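3-oxoacyl-(Acyl-carrier protein) synthase (Burkholderia xenovorans, PDB 4EFI) probably catalyses the condensation that forms a 3-oxoacyl-acyl carrier protein, as a ketoacyl synthase III-like member of the thiolase superfamily. Local coordinates at residues R13-R18 with L141-A146; A134-M139 with F193-D198. One frame throughout, in Å; residues are numbered along the deposited sequence. Where two conformers were deposited one is given.

Contact 1: residues R13-R18 with L141-A146; sequences RTQGAR and LIQTGA. With FMT (formic acid), chain D.
The amide oxygen of Q143 takes the backbone N-H of Q15 from above its carbonyl plane rather than on a lone pair. Q15 N lies 3.1 Å from Q143 OE1 and 71° out of that plane, though the N-H itself points fairly well at the oxygen. Q143 reaches this far because CG stands anti to its backbone N (chi1 -178°) and the chain runs on extended, carrying the amide past Q15 O to the strand, where OE1 also lies 3.4 Å from T14 CB. The other end of the amide, Q143 NE2, gives a hydrogen bond to a water at 3.1 Å; that water donates to R13 O and accepts from R13 NH1. The last turn of helix 130-143 thus meets the break between strands 10-15 and 17-26, which belong to the two different sheets of this thiolase-type fold, and a Schellman motif at G145 ends the helix. G16, at positive phi, makes the break, and its N donates at 2.8 Å to O1 of a formic acid that probably comes from the crystallisation liquor. I142 CG2 lies 3.5 Å from G16 O and packs on A17 CB at 3.8 Å, and I142 also packs on L182 and T184.

Contact 2: residues A134-M139 with F193-D198; sequences ALWLGM and FIIGAD
With CG anti to its backbone N (chi1 165°), W136 directs CB at the strand while its indole leads off from it; F193, whose CG is anti to the carbonyl carbon, turns one ring face to the start of that side chain. W136 CB therefore sits over the centre of the phenyl face as a CH-pi contact, 3.6 Å from the F193 ring centroid and almost on the ring normal. Beyond CB the indole turns an edge to the same ring in a T-shaped (edge-to-face) pair, planes at 66° and the five-membered ring centroid 5.2 Å from that of F193; the closest carbons are W136 CD1 and F193 CD1 at 3.7 Å. This is helix 130-143 lying across strand 190-197 of the five-stranded sheet, in the layered core of a thiolase-type fold, with segment axes 9.6 Å apart and crossing at -118°. Two residues along the strand, I195 extends CD1 to within 3.8 Å of W136 CE3, toward the six-membered end of the indole. L135 CB adds an apolar touch on F193 CE2 at 3.9 Å. A helical turn after L135, M139 places its sulfur at the rim of the phenyl ring, SD 4.2 Å from F193 CZ, and packs further on L341.

How the contacts relate
Both contacts use helix 130-143, contact 1 at its C-terminal end and contact 2 further back, and both reach the sheet in which strands 10-15 and 190-197 are antiparallel neighbours. Contact 2 is buried and made of aromatic and apolar packing, without a hydrogen bond between its segments. Contact 1, farther from the chain's centre and only partly buried, mixes a side-chain-to-backbone bond and a water with a small apolar patch. T14 joins the two: its OG1 packs 3.5 Å from F193 CE1, and its CG2 3.8 Å from W136 CD1. M139 also reaches the other sheet, its CE 3.8 Å from A17 O on strand 17-26.

Contact 1: residues R13-R18 with L141-A146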
loop_
_atom_site.group_PDB
_atom_site.type_symbol
_atom_site.label_atom_id
_atom_site.label_comp_id
_atom_site.label_asym_id
_atom_site.label_seq_id
_atom_site.Cartn_x
_atom_site.Cartn_y
_atom_site.Cartn_z
ATOM N N ARG A 13 -15.276 3.118 12.888
ATOM C CA ARG A 13 -14.513 3.367 14.105
ATOM C C ARG A 13 -14.201 2.031 14.768
ATOM O O ARG A 13 -15.079 1.166 14.882
ATOM C CB ARG A 13 -15.304 4.249 15.076
ATOM C CG ARG A 13 -14.616 4.511 16.408
ATOM C CD ARG A 13 -15.648 5.031 17.419
ATOM N NE ARG A 13 -15.086 5.319 18.737
ATOM C CZ ARG A 13 -14.821 4.393 19.653
ATOM N NH1 ARG A 13 -15.049 3.114 19.387
ATOM N NH2 ARG A 13 -14.322 4.745 20.831
ATOM N N THR A 14 -12.958 1.843 15.197
ATOM C CA THR A 14 -12.610 0.672 15.987
ATOM C C THR A 14 -11.962 1.120 17.303
ATOM O O THR A 14 -11.507 2.260 17.452
ATOM C CB THR A 14 -11.640 -0.279 15.249
ATOM O OG1 THR A 14 -10.396 0.380 15.010
ATOM C CG2 THR A 14 -12.197 -0.710 13.921
ATOM N N GLN A 15 -11.960 0.220 18.276
ATOM C CA GLN A 15 -11.214 0.400 19.503
ATOM C C GLN A 15 -10.770 -0.968 20.004
ATOM O O GLN A 15 -11.304 -1.991 19.581
ATOM C CB GLN A 15 -12.025 1.148 20.557
ATOM C CG GLN A 15 -13.276 0.478 21.002
ATOM C CD GLN A 15 -14.063 1.362 21.974
ATOM O OE1 GLN A 15 -13.490 2.208 22.670
ATOM N NE2 GLN A 15 -15.377 1.193 21.992
ATOM N N GLY A 16 -9.760 -0.996 20.853
ATOM C CA GLY A 16 -9.321 -2.247 21.439
ATOM C C GLY A 16 -8.240 -2.974 20.656
ATOM O O GLY A 16 -7.940 -4.120 20.974
ATOM N N ALA A 17 -7.639 -2.314 19.671
ATOM C CA ALA A 17 -6.576 -2.912 18.870
ATOM C C ALA A 17 -5.528 -1.877 18.534
ATOM O O ALA A 17 -5.858 -0.701 18.378
ATOM C CB ALA A 17 -7.144 -3.483 17.574
ATOM N N ARG A 18 -4.278 -2.302 18.403
ATOM C CA ARG A 18 -3.185 -1.395 18.087
ATOM C C ARG A 18 -2.213 -2.049 17.127
ATOM O O ARG A 18 -2.087 -3.283 17.072
ATOM C CB ARG A 18 -2.429 -0.979 19.359
ATOM C CG ARG A 18 -1.782 -2.126 20.116
ATOM C CD ARG A 18 -1.107 -1.686 21.424
ATOM N NE ARG A 18 0.180 -1.027 21.206
ATOM C CZ ARG A 18 1.328 -1.668 21.004
ATOM N NH1 ARG A 18 2.444 -0.981 20.806
ATOM N NH2 ARG A 18 1.358 -2.994 20.992
ATOM N N LEU A 141 -11.552 -7.398 13.476
ATOM C CA LEU A 141 -11.467 -8.795 13.930
ATOM C C LEU A 141 -11.091 -8.851 15.423
ATOM O O LEU A 141 -11.640 -9.642 16.188
ATOM C CB LEU A 141 -10.424 -9.573 13.125
ATOM C CG LEU A 141 -10.665 -9.903 11.636
ATOM C CD1 LEU A 141 -9.487 -10.666 11.051
ATOM C CD2 LEU A 141 -11.941 -10.691 11.491
ATOM N N ILE A 142 -10.162 -8.007 15.842
ATOM C CA ILE A 142 -9.715 -7.998 17.218
ATOM C C ILE A 142 -10.799 -7.422 18.122
ATOM O O ILE A 142 -11.124 -8.008 19.155
ATOM C CB ILE A 142 -8.396 -7.225 17.326
ATOM C CG1 ILE A 142 -7.294 -8.056 16.683
ATOM C CG2 ILE A 142 -8.059 -6.910 18.799
ATOM C CD1 ILE A 142 -6.007 -7.286 16.429
ATOM N N GLN A 143 -11.402 -6.309 17.740
ATOM C CA GLN A 143 -12.451 -5.712 18.558
ATOM C C GLN A 143 -13.632 -6.658 18.810
ATOM O O GLN A 143 -14.214 -6.624 19.908
ATOM C CB GLN A 143 -12.936 -4.405 17.917
ATOM C CG GLN A 143 -13.994 -3.686 18.736
ATOM C CD GLN A 143 -14.370 -2.327 18.175
ATOM O OE1 GLN A 143 -13.901 -1.924 17.119
ATOM N NE2 GLN A 143 -15.239 -1.623 18.884
ATOM N N THR A 144 -13.982 -7.449 17.790
ATOM C CA THR A 144 -15.150 -8.353 17.810
ATOM C C THR A 144 -14.822 -9.709 18.415
ATOM O O THR A 144 -15.686 -10.609 18.468
ATOM C CB THR A 144 -15.795 -8.573 16.380
ATOM O OG1 THR A 144 -14.908 -9.298 15.500
ATOM C CG2 THR A 144 -16.098 -7.306 15.756
ATOM N N GLY A 145 -13.576 -9.867 18.866
ATOM C CA GLY A 145 -13.157 -11.080 19.550
ATOM C C GLY A 145 -12.899 -12.263 18.639
ATOM O O GLY A 145 -12.850 -13.402 19.102
ATOM N N ALA A 146 -12.796 -12.025 17.337
ATOM C CA ALA A 146 -12.444 -13.094 16.411
ATOM C C ALA A 146 -10.932 -13.389 16.461
ATOM O O ALA A 146 -10.471 -14.431 15.974
ATOM C CB ALA A 146 -12.882 -12.748 14.981
HETATM C C FMT D . -7.207 0.456 22.485
HETATM O O1 FMT D . -8.279 0.981 22.239
HETATM O O2 FMT D . -6.107 0.929 21.906
HETATM O O HOH W 1 -15.994 1.142 17.611
#

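Contact 2: residues A134-M139 with F193-D198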
loop_
_atom_site.group_PDB
_atom_site.type_symbol
_atom_site.label_atom_id
_atom_site.label_comp_id
_atom_site.label_asym_id
_atom_site.label_seq_id
_atom_site.Cartn_x
_atom_site.Cartn_y
_atom_site.Cartn_z
ATOM N N ALA A 134 -7.048 -2.812 5.161
ATOM C CA ALA A 134 -6.477 -3.937 5.899
ATOM C C ALA A 134 -6.392 -3.647 7.395
ATOM O O ALA A 134 -6.699 -4.512 8.228
ATOM C CB ALA A 134 -5.103 -4.274 5.366
ATOM N N LEU A 135 -5.957 -2.435 7.738
ATOM C CA LEU A 135 -5.910 -2.033 9.143
ATOM C C LEU A 135 -7.293 -2.102 9.766
ATOM O O LEU A 135 -7.476 -2.657 10.844
ATOM C CB LEU A 135 -5.363 -0.601 9.284
ATOM C CG LEU A 135 -3.869 -0.393 9.045
ATOM C CD1 LEU A 135 -3.531 1.087 9.156
ATOM C CD2 LEU A 135 -3.033 -1.159 10.015
ATOM N N TRP A 136 -8.290 -1.538 9.090
ATOM C CA TRP A 136 -9.640 -1.565 9.610
ATOM C C TRP A 136 -10.137 -3.006 9.793
ATOM O O TRP A 136 -10.675 -3.353 10.857
ATOM C CB TRP A 136 -10.623 -0.780 8.722
ATOM C CG TRP A 136 -12.010 -1.123 9.080
ATOM C CD1 TRP A 136 -12.667 -0.750 10.194
ATOM C CD2 TRP A 136 -12.879 -2.004 8.358
ATOM N NE1 TRP A 136 -13.911 -1.353 10.235
ATOM C CE2 TRP A 136 -14.059 -2.126 9.106
ATOM C CE3 TRP A 136 -12.770 -2.695 7.141
ATOM C CZ2 TRP A 136 -15.139 -2.907 8.668
ATOM C CZ3 TRP A 136 -13.822 -3.476 6.718
ATOM C CH2 TRP A 136 -14.993 -3.575 7.481
ATOM N N LEU A 137 -9.946 -3.849 8.778
ATOM C CA LEU A 137 -10.482 -5.195 8.867
ATOM C C LEU A 137 -9.828 -5.941 10.008
ATOM O O LEU A 137 -10.497 -6.627 10.794
ATOM C CB LEU A 137 -10.296 -5.951 7.561
ATOM C CG LEU A 137 -10.944 -7.330 7.579
ATOM C CD1 LEU A 137 -12.429 -7.266 7.947
ATOM C CD2 LEU A 137 -10.762 -7.948 6.214
ATOM N N GLY A 138 -8.522 -5.834 10.105
ATOM C CA GLY A 138 -7.814 -6.502 11.177
ATOM C C GLY A 138 -8.197 -6.031 12.563
ATOM O O GLY A 138 -8.373 -6.819 13.498
ATOM N N MET A 139 -8.348 -4.717 12.716
ATOM C CA MET A 139 -8.743 -4.166 14.002
ATOM C C MET A 139 -10.182 -4.538 14.346
ATOM O O MET A 139 -10.505 -4.779 15.505
ATOM C CB MET A 139 -8.531 -2.646 14.062
ATOM C CG MET A 139 -7.069 -2.278 14.014
ATOM S SD MET A 139 -6.760 -0.564 14.485
ATOM C CE MET A 139 -4.992 -0.634 14.722
ATOM N N PHE A 193 -11.714 5.406 10.296
ATOM C CA PHE A 193 -11.467 5.011 8.919
ATOM C C PHE A 193 -12.606 5.499 8.043
ATOM O O PHE A 193 -13.747 5.611 8.495
ATOM C CB PHE A 193 -11.414 3.495 8.784
ATOM C CG PHE A 193 -10.450 2.828 9.712
ATOM C CD1 PHE A 193 -10.846 2.431 10.982
ATOM C CD2 PHE A 193 -9.145 2.565 9.323
ATOM C CE1 PHE A 193 -9.947 1.797 11.835
ATOM C CE2 PHE A 193 -8.266 1.921 10.171
ATOM C CZ PHE A 193 -8.659 1.553 11.430
ATOM N N ILE A 194 -12.278 5.790 6.787
ATOM C CA ILE A 194 -13.280 6.072 5.750
ATOM C C ILE A 194 -12.929 5.231 4.542
ATOM O O ILE A 194 -11.757 5.150 4.159
ATOM C CB ILE A 194 -13.339 7.562 5.365
ATOM C CG1 ILE A 194 -13.604 8.416 6.611
ATOM C CG2 ILE A 194 -14.408 7.777 4.274
ATOM C CD1 ILE A 194 -13.788 9.907 6.325
ATOM N N ILE A 195 -13.908 4.525 3.981
ATOM C CA ILE A 195 -13.660 3.636 2.845
ATOM C C ILE A 195 -14.693 3.879 1.757
ATOM O O ILE A 195 -15.899 3.809 2.029
ATOM C CB ILE A 195 -13.678 2.141 3.244
ATOM C CG1 ILE A 195 -12.670 1.844 4.360
ATOM C CG2 ILE A 195 -13.385 1.269 2.031
ATOM C CD1 ILE A 195 -12.720 0.389 4.861
ATOM N N GLY A 196 -14.252 4.213 0.544
ATOM C CA GLY A 196 -15.152 4.490 -0.562
ATOM C C GLY A 196 -14.792 3.733 -1.820
ATOM O O GLY A 196 -13.649 3.317 -1.987
ATOM N N ALA A 197 -15.753 3.607 -2.726
ATOM C CA ALA A 197 -15.594 2.821 -3.953
ATOM C C ALA A 197 -16.349 3.491 -5.086
ATOM O O ALA A 197 -17.432 4.040 -4.878
ATOM C CB ALA A 197 -16.146 1.419 -3.760
ATOM N N ASP A 198 -15.771 3.478 -6.287
ATOM C CA ASP A 198 -16.499 3.885 -7.497
ATOM C C ASP A 198 -16.028 3.034 -8.674
ATOM O O ASP A 198 -15.094 3.407 -9.407
ATOM C CB ASP A 198 -16.324 5.363 -7.801
ATOM C CG ASP A 198 -17.065 5.787 -9.042
ATOM O OD1 ASP A 198 -17.793 4.964 -9.622
ATOM O OD2 ASP A 198 -16.938 6.968 -9.427
#